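Local coordinates for DUF1955 domain-containing protein (Sulfolobus tokodaii, PDB 1WY6) that is of unknown function but folds as an all-helical repeat protein, the first archaeal example whose crystal structure was determined, at residues 17-22 and 51-56; 11-16 and 27-32. One frame throughout, in Å; residues are numbered along the deposited sequence.

Overall arrangement
Helix 7-19 takes part in both contacts, giving its middle to contact 2 and its C-terminal end to contact 1. Contact 2 pairs it with its sequence neighbour, helix 23-36, as an antiparallel hairpin, whereas contact 1 sets its end against the joint between helices 44-52 and 55-65. Contact 1 lies about 14 Å from the chain centre and contact 2 about 21 Å, measured between centres; each has two buried residues among the four that touch, but contact 1 includes the exposed Ser52 and contact 2 no exposed residue. Helix against helix, contact 2 is almost wholly aliphatic, while in contact 1 a water bridges the backbone carbonyl of Leu19 and the backbone N of Asp54. Leu18 and Val27 pack where the contacts meet.

Contact 1 (17-22 and 51-56); sequences FLLDGY and ESIDCR
A single water is gripped from both segments, giving a proton to Leu19 O at 2.8 Å and accepting one from Asp54 N. In this all-helical repeat protein the water thus links the end of helix 7-19 to the joint between two later helices, 44-52 and 55-65. The first helix closes in a Schellman motif: Gly21, with positive phi, bonds through its N back to Leu18 O, and Tyr22 N reaches Phe17 O at 2.9 Å. Across the contact, one branch of Leu19 presses on the backbone of Ile53, with Leu19 CD2 3.4 Å from Ile53 CA, tighter than usual for carbons. Leu19 CD2 also lies 3.8 Å from Ser52 OG, so one branch spans both residues. Ile53 extends its longer branch, CG1 being anti to the backbone N (chi1 -169°), and Ile53 CD1 ends 4.2 Å from Leu18 O. Leu18 and Ile53 also both pack on Val61, so helix 55-65 borders the contact as well. Asp54 is the N-cap of that helix: Asp54 OD1 takes Arg56 N on the anti lone pair, at 2.7 Å and a nearly straight 163°.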
ATOM      1  N   PHE A  17      -9.000   0.800 -18.580  1.00 11.39           N
ATOM      2  CA  PHE A  17      -8.655   2.217 -18.706  1.00 11.65           C
ATOM      3  C   PHE A  17      -7.591   2.559 -17.659  1.00 10.55           C
ATOM      4  O   PHE A  17      -6.529   3.098 -17.978  1.00  9.51           O
ATOM      5  CB  PHE A  17      -9.878   3.111 -18.446  1.00 13.13           C
ATOM      6  CG  PHE A  17     -10.771   3.314 -19.642  1.00 13.40           C
ATOM      7  CD1 PHE A  17     -10.246   3.715 -20.866  1.00 19.52           C
ATOM      8  CD2 PHE A  17     -12.151   3.144 -19.528  1.00 18.75           C
ATOM      9  CE1 PHE A  17     -11.083   3.945 -21.966  1.00 17.59           C
ATOM     10  CE2 PHE A  17     -12.998   3.369 -20.619  1.00 21.47           C
ATOM     11  CZ  PHE A  17     -12.466   3.770 -21.839  1.00 19.35           C
ATOM     12  N   LEU A  18      -7.902   2.251 -16.402  1.00 11.06           N
ATOM     13  CA  LEU A  18      -7.002   2.535 -15.284  1.00 14.19           C
ATOM     14  C   LEU A  18      -5.620   1.918 -15.468  1.00 14.67           C
ATOM     15  O   LEU A  18      -4.618   2.612 -15.330  1.00 15.15           O
ATOM     16  CB  LEU A  18      -7.618   2.054 -13.968  1.00 14.37           C
ATOM     17  CG  LEU A  18      -8.956   2.714 -13.607  1.00 14.26           C
ATOM     18  CD1 LEU A  18      -9.525   2.101 -12.337  1.00  8.14           C
ATOM     19  CD2 LEU A  18      -8.740   4.211 -13.439  1.00 11.37           C
ATOM     20  N   LEU A  19      -5.561   0.624 -15.771  1.00 15.28           N
ATOM     21  CA  LEU A  19      -4.268  -0.028 -15.988  1.00 15.81           C
ATOM     22  C   LEU A  19      -3.505   0.707 -17.097  1.00 15.91           C
ATOM     23  O   LEU A  19      -2.280   0.761 -17.077  1.00 14.08           O
ATOM     24  CB  LEU A  19      -4.450  -1.495 -16.399  1.00 15.65           C
ATOM     25  CG  LEU A  19      -5.025  -2.480 -15.377  1.00 19.94           C
ATOM     26  CD1 LEU A  19      -5.297  -3.808 -16.055  1.00 20.41           C
ATOM     27  CD2 LEU A  19      -4.057  -2.661 -14.229  1.00 24.73           C
ATOM     28  N   ASP A  20      -4.240   1.272 -18.056  1.00 14.78           N
ATOM     29  CA  ASP A  20      -3.631   1.981 -19.182  1.00 13.56           C
ATOM     30  C   ASP A  20      -3.339   3.458 -18.942  1.00 14.16           C
ATOM     31  O   ASP A  20      -2.843   4.137 -19.837  1.00 12.77           O
ATOM     32  CB  ASP A  20      -4.513   1.860 -20.424  1.00 16.22           C
ATOM     33  CG  ASP A  20      -4.565   0.444 -20.978  1.00 18.35           C
ATOM     34  OD1 ASP A  20      -5.374   0.213 -21.898  1.00 24.48           O
ATOM     35  OD2 ASP A  20      -3.804  -0.430 -20.503  1.00 26.56           O
ATOM     36  N   GLY A  21      -3.667   3.963 -17.756  1.00 11.24           N
ATOM     37  CA  GLY A  21      -3.398   5.359 -17.468  1.00 12.50           C
ATOM     38  C   GLY A  21      -4.528   6.315 -17.794  1.00 12.68           C
ATOM     39  O   GLY A  21      -4.388   7.520 -17.603  1.00 15.75           O
ATOM     40  N   TYR A  22      -5.633   5.788 -18.311  1.00 12.36           N
ATOM     41  CA  TYR A  22      -6.806   6.604 -18.629  1.00 13.35           C
ATOM     42  C   TYR A  22      -7.584   6.714 -17.318  1.00 14.29           C
ATOM     43  O   TYR A  22      -8.673   6.159 -17.190  1.00  9.20           O
ATOM     44  CB  TYR A  22      -7.671   5.899 -19.672  1.00 14.93           C
ATOM     45  CG  TYR A  22      -7.075   5.829 -21.062  1.00 17.25           C
ATOM     46  CD1 TYR A  22      -7.368   6.811 -22.017  1.00 18.65           C
ATOM     47  CD2 TYR A  22      -6.264   4.759 -21.445  1.00 10.41           C
ATOM     48  CE1 TYR A  22      -6.883   6.721 -23.319  1.00 13.09           C
ATOM     49  CE2 TYR A  22      -5.770   4.663 -22.749  1.00  8.65           C
ATOM     50  CZ  TYR A  22      -6.093   5.647 -23.679  1.00 12.25           C
ATOM     51  OH  TYR A  22      -5.673   5.531 -24.981  1.00 21.26           O
ATOM     52  N   GLU A  51      -3.911  -5.406  -7.445  1.00 13.60           N
ATOM     53  CA  GLU A  51      -3.066  -6.569  -7.675  1.00 13.59           C
ATOM     54  C   GLU A  51      -2.145  -6.400  -8.888  1.00 15.86           C
ATOM     55  O   GLU A  51      -1.025  -6.921  -8.913  1.00 14.28           O
ATOM     56  CB  GLU A  51      -3.946  -7.813  -7.868  1.00 16.63           C
ATOM     57  CG  GLU A  51      -3.168  -9.106  -8.083  1.00 16.57           C
ATOM     58  CD  GLU A  51      -2.480  -9.581  -6.824  1.00 20.04           C
ATOM     59  OE1 GLU A  51      -1.466 -10.309  -6.934  1.00 25.23           O
ATOM     60  OE2 GLU A  51      -2.961  -9.236  -5.722  1.00 23.05           O
ATOM     61  N   SER A  52      -2.600  -5.661  -9.893  1.00 14.28           N
ATOM     62  CA  SER A  52      -1.799  -5.500 -11.095  1.00 15.66           C
ATOM     63  C   SER A  52      -1.595  -4.084 -11.622  1.00 15.00           C
ATOM     64  O   SER A  52      -0.795  -3.885 -12.534  1.00 17.28           O
ATOM     65  CB  SER A  52      -2.380  -6.370 -12.216  1.00 15.65           C
ATOM     66  OG  SER A  52      -3.734  -6.031 -12.479  1.00 18.56           O
ATOM     67  N   ILE A  53      -2.290  -3.096 -11.069  1.00  8.99           N
ATOM     68  CA  ILE A  53      -2.112  -1.744 -11.584  1.00  8.99           C
ATOM     69  C   ILE A  53      -0.680  -1.234 -11.431  1.00  8.99           C
ATOM     70  O   ILE A  53      -0.047  -1.385 -10.382  1.00 16.50           O
ATOM     71  CB  ILE A  53      -3.088  -0.724 -10.933  1.00  8.99           C
ATOM     72  CG1 ILE A  53      -3.020   0.599 -11.710  1.00  8.99           C
ATOM     73  CG2 ILE A  53      -2.724  -0.486  -9.456  1.00  8.99           C
ATOM     74  CD1 ILE A  53      -4.083   1.609 -11.301  1.00  8.99           C
ATOM     75  N   ASP A  54      -0.176  -0.642 -12.508  1.00 15.92           N
ATOM     76  CA  ASP A  54       1.168  -0.081 -12.537  1.00 16.42           C
ATOM     77  C   ASP A  54       1.330   0.930 -11.400  1.00 16.16           C
ATOM     78  O   ASP A  54       0.446   1.754 -11.148  1.00 13.98           O
ATOM     79  CB  ASP A  54       1.404   0.611 -13.889  1.00 17.27           C
ATOM     80  CG  ASP A  54       2.866   1.020 -14.104  1.00 22.39           C
ATOM     81  OD1 ASP A  54       3.422   1.784 -13.280  1.00 18.77           O
ATOM     82  OD2 ASP A  54       3.451   0.578 -15.109  1.00 23.58           O
ATOM     83  N   CYS A  55       2.467   0.871 -10.713  1.00 16.56           N
ATOM     84  CA  CYS A  55       2.731   1.790  -9.612  1.00 16.68           C
ATOM     85  C   CYS A  55       2.693   3.259 -10.038  1.00 16.04           C
ATOM     86  O   CYS A  55       2.548   4.158  -9.203  1.00 12.63           O
ATOM     87  CB  CYS A  55       4.079   1.456  -8.964  1.00 16.05           C
ATOM     88  SG  CYS A  55       4.012  -0.061  -7.954  1.00 16.42           S
ATOM     89  N   ARG A  56       2.824   3.500 -11.336  1.00 15.57           N
ATOM     90  CA  ARG A  56       2.779   4.861 -11.864  1.00 15.24           C
ATOM     91  C   ARG A  56       1.387   5.472 -11.695  1.00 15.34           C
ATOM     92  O   ARG A  56       1.255   6.691 -11.666  1.00 12.54           O
ATOM     93  CB  ARG A  56       3.095   4.890 -13.364  1.00 17.04           C
ATOM     94  CG  ARG A  56       4.508   4.549 -13.794  1.00 19.16           C
ATOM     95  CD  ARG A  56       4.574   4.619 -15.320  1.00 17.75           C
ATOM     96  NE  ARG A  56       4.115   5.923 -15.801  1.00 22.48           N
ATOM     97  CZ  ARG A  56       3.697   6.176 -17.040  1.00 15.30           C
ATOM     98  NH1 ARG A  56       3.665   5.215 -17.953  1.00 15.65           N
ATOM     99  NH2 ARG A  56       3.318   7.404 -17.369  1.00 20.32           N
TER
HETATM  100  O   HOH W   1      -1.223  -0.944 -15.185  1.00  9.96           O

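Contact 2 (11-16 and 27-32)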
ATOM      1  N   LEU A  11     -17.085  -2.866 -14.974  1.00 18.49           N
ATOM      2  CA  LEU A  11     -15.942  -2.747 -14.073  1.00 17.66           C
ATOM      3  C   LEU A  11     -14.657  -3.176 -14.776  1.00 18.38           C
ATOM      4  O   LEU A  11     -13.615  -2.553 -14.597  1.00 17.35           O
ATOM      5  CB  LEU A  11     -16.154  -3.583 -12.801  1.00 16.60           C
ATOM      6  CG  LEU A  11     -17.162  -3.060 -11.763  1.00 15.59           C
ATOM      7  CD1 LEU A  11     -17.231  -4.028 -10.593  1.00 20.76           C
ATOM      8  CD2 LEU A  11     -16.764  -1.678 -11.269  1.00 17.08           C
ATOM      9  N   MET A  12     -14.732  -4.235 -15.578  1.00 20.50           N
ATOM     10  CA  MET A  12     -13.562  -4.700 -16.311  1.00 20.71           C
ATOM     11  C   MET A  12     -13.187  -3.633 -17.329  1.00 22.48           C
ATOM     12  O   MET A  12     -12.017  -3.468 -17.676  1.00 23.44           O
ATOM     13  CB  MET A  12     -13.852  -6.023 -17.034  1.00 21.85           C
ATOM     14  CG  MET A  12     -13.943  -7.232 -16.115  1.00 18.53           C
ATOM     15  SD  MET A  12     -12.493  -7.399 -15.035  1.00 24.24           S
ATOM     16  CE  MET A  12     -13.128  -6.756 -13.508  1.00 28.87           C
ATOM     17  N   ASP A  13     -14.192  -2.908 -17.809  1.00 22.47           N
ATOM     18  CA  ASP A  13     -13.959  -1.850 -18.779  1.00 23.81           C
ATOM     19  C   ASP A  13     -13.218  -0.717 -18.083  1.00 19.88           C
ATOM     20  O   ASP A  13     -12.281  -0.138 -18.637  1.00 18.60           O
ATOM     21  CB  ASP A  13     -15.285  -1.340 -19.331  1.00 27.76           C
ATOM     22  CG  ASP A  13     -15.098  -0.278 -20.384  1.00 36.48           C
ATOM     23  OD1 ASP A  13     -14.352  -0.530 -21.356  1.00 44.37           O
ATOM     24  OD2 ASP A  13     -15.700   0.808 -20.243  1.00 47.54           O
ATOM     25  N   ALA A  14     -13.652  -0.407 -16.863  1.00 16.27           N
ATOM     26  CA  ALA A  14     -13.026   0.641 -16.071  1.00 16.93           C
ATOM     27  C   ALA A  14     -11.602   0.209 -15.734  1.00 16.01           C
ATOM     28  O   ALA A  14     -10.671   0.999 -15.834  1.00 15.75           O
ATOM     29  CB  ALA A  14     -13.831   0.887 -14.785  1.00 15.03           C
ATOM     30  N   LYS A  15     -11.440  -1.062 -15.367  1.00 14.93           N
ATOM     31  CA  LYS A  15     -10.129  -1.596 -15.008  1.00 12.27           C
ATOM     32  C   LYS A  15      -9.099  -1.377 -16.114  1.00 13.05           C
ATOM     33  O   LYS A  15      -8.025  -0.850 -15.860  1.00 11.89           O
ATOM     34  CB  LYS A  15     -10.229  -3.090 -14.689  1.00 13.03           C
ATOM     35  CG  LYS A  15      -8.914  -3.711 -14.228  1.00 10.17           C
ATOM     36  CD  LYS A  15      -9.045  -5.215 -14.029  1.00  7.62           C
ATOM     37  CE  LYS A  15      -7.715  -5.831 -13.591  1.00 14.43           C
ATOM     38  NZ  LYS A  15      -7.830  -7.292 -13.293  1.00 14.59           N
ATOM     39  N   LYS A  16      -9.428  -1.771 -17.340  1.00 12.63           N
ATOM     40  CA  LYS A  16      -8.505  -1.598 -18.456  1.00 12.87           C
ATOM     41  C   LYS A  16      -8.059  -0.142 -18.636  1.00 11.01           C
ATOM     42  O   LYS A  16      -6.874   0.121 -18.833  1.00  8.34           O
ATOM     43  CB  LYS A  16      -9.133  -2.121 -19.742  1.00 13.06           C
ATOM     44  CG  LYS A  16      -8.129  -2.352 -20.860  1.00 17.62           C
ATOM     45  CD  LYS A  16      -8.707  -3.262 -21.935  1.00 29.17           C
ATOM     46  CE  LYS A  16     -10.054  -2.754 -22.424  1.00 31.87           C
ATOM     47  NZ  LYS A  16     -10.709  -3.701 -23.366  1.00 37.41           N
ATOM     48  N   VAL A  27     -12.352   6.120 -13.843  1.00 13.39           N
ATOM     49  CA  VAL A  27     -12.994   6.612 -12.617  1.00 12.05           C
ATOM     50  C   VAL A  27     -14.456   6.980 -12.849  1.00 12.78           C
ATOM     51  O   VAL A  27     -15.318   6.736 -12.000  1.00 13.16           O
ATOM     52  CB  VAL A  27     -12.234   7.837 -12.048  1.00 11.53           C
ATOM     53  CG1 VAL A  27     -13.043   8.503 -10.939  1.00 10.94           C
ATOM     54  CG2 VAL A  27     -10.896   7.388 -11.500  1.00 11.31           C
ATOM     55  N   LYS A  28     -14.729   7.560 -14.011  1.00 13.67           N
ATOM     56  CA  LYS A  28     -16.078   7.959 -14.374  1.00 15.57           C
ATOM     57  C   LYS A  28     -16.957   6.711 -14.355  1.00 13.81           C
ATOM     58  O   LYS A  28     -18.042   6.710 -13.771  1.00 19.05           O
ATOM     59  CB  LYS A  28     -16.068   8.602 -15.766  1.00 15.18           C
ATOM     60  CG  LYS A  28     -17.435   9.020 -16.283  1.00 23.26           C
ATOM     61  CD  LYS A  28     -17.327   9.606 -17.687  1.00 31.28           C
ATOM     62  CE  LYS A  28     -18.702   9.941 -18.262  1.00 38.54           C
ATOM     63  NZ  LYS A  28     -19.376  11.039 -17.517  1.00 42.75           N
ATOM     64  N   ILE A  29     -16.478   5.649 -14.994  1.00  8.99           N
ATOM     65  CA  ILE A  29     -17.189   4.371 -15.039  1.00  8.99           C
ATOM     66  C   ILE A  29     -17.414   3.844 -13.614  1.00  8.99           C
ATOM     67  O   ILE A  29     -18.521   3.436 -13.255  1.00 20.24           O
ATOM     68  CB  ILE A  29     -16.383   3.307 -15.811  1.00  8.99           C
ATOM     69  CG1 ILE A  29     -16.063   3.799 -17.224  1.00  8.99           C
ATOM     70  CG2 ILE A  29     -17.188   2.012 -15.903  1.00  8.99           C
ATOM     71  CD1 ILE A  29     -17.240   3.839 -18.121  1.00  8.99           C
ATOM     72  N   VAL A  30     -16.359   3.857 -12.804  1.00 19.15           N
ATOM     73  CA  VAL A  30     -16.458   3.376 -11.427  1.00 20.41           C
ATOM     74  C   VAL A  30     -17.506   4.139 -10.616  1.00 19.02           C
ATOM     75  O   VAL A  30     -18.254   3.541  -9.849  1.00 17.28           O
ATOM     76  CB  VAL A  30     -15.092   3.470 -10.696  1.00 21.51           C
ATOM     77  CG1 VAL A  30     -15.269   3.173  -9.217  1.00 21.99           C
ATOM     78  CG2 VAL A  30     -14.106   2.489 -11.309  1.00 20.01           C
ATOM     79  N   LEU A  31     -17.555   5.457 -10.779  1.00 19.51           N
ATOM     80  CA  LEU A  31     -18.522   6.268 -10.053  1.00 20.32           C
ATOM     81  C   LEU A  31     -19.945   5.990 -10.515  1.00 21.48           C
ATOM     82  O   LEU A  31     -20.895   6.241  -9.778  1.00 22.52           O
ATOM     83  CB  LEU A  31     -18.200   7.757 -10.203  1.00 21.79           C
ATOM     84  CG  LEU A  31     -16.864   8.210  -9.595  1.00 25.69           C
ATOM     85  CD1 LEU A  31     -16.700   9.720  -9.752  1.00 22.96           C
ATOM     86  CD2 LEU A  31     -16.822   7.821  -8.123  1.00 20.88           C
ATOM     87  N   GLU A  32     -20.092   5.483 -11.737  1.00 21.19           N
ATOM     88  CA  GLU A  32     -21.409   5.143 -12.255  1.00 21.90           C
ATOM     89  C   GLU A  32     -21.902   3.945 -11.449  1.00 21.99           C
ATOM     90  O   GLU A  32     -22.997   3.968 -10.900  1.00 20.41           O
ATOM     91  CB  GLU A  32     -21.342   4.758 -13.741  1.00 24.25           C
ATOM     92  CG  GLU A  32     -20.861   5.862 -14.674  1.00 28.47           C
ATOM     93  CD  GLU A  32     -20.849   5.428 -16.136  1.00 39.05           C
ATOM     94  OE1 GLU A  32     -20.204   6.115 -16.960  1.00 38.00           O
ATOM     95  OE2 GLU A  32     -21.491   4.403 -16.466  1.00 43.23           O
TER
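The carboxylate of Asp13 is the flat group that touches the facing helix, meeting it through one oxygen: Asp13 OD2 stands 4.0 Å from the terminal methyl CD1 of Ile29, with the two side chains crossing at about a right angle. The helices form an antiparallel hairpin, consecutive in the chain, as expected of a helical repeat fold; their short segments run at 154° to each other. The CB of Ala14 is directed toward the partner helix, and Ala14 CB lies 3.7 Å from Ile29 CB and equally close to Ile29 CG2. That second contact arises because CG2 is anti to the backbone N of Ile29, while CG1 lies beside that N (chi1 -56°), and with chi2 at -72° CD1 comes near Asp13. Val30 supplies the remaining touch, Val30 CG2 approaching Ala14 CB to 3.8 Å. Small Ala14 thus sits against two beta-branched residues, and the segment axes come within 8.5 Å. Val30 also packs on Ile65 and Phe69, while Leu11 packs on Trp44 and Phe45. Between the segments the fit is mostly between aliphatic carbons, with one carboxylate oxygen against a methyl, so this part of the hairpin probably relies on shape and apolar burial rather than directed polar bonds.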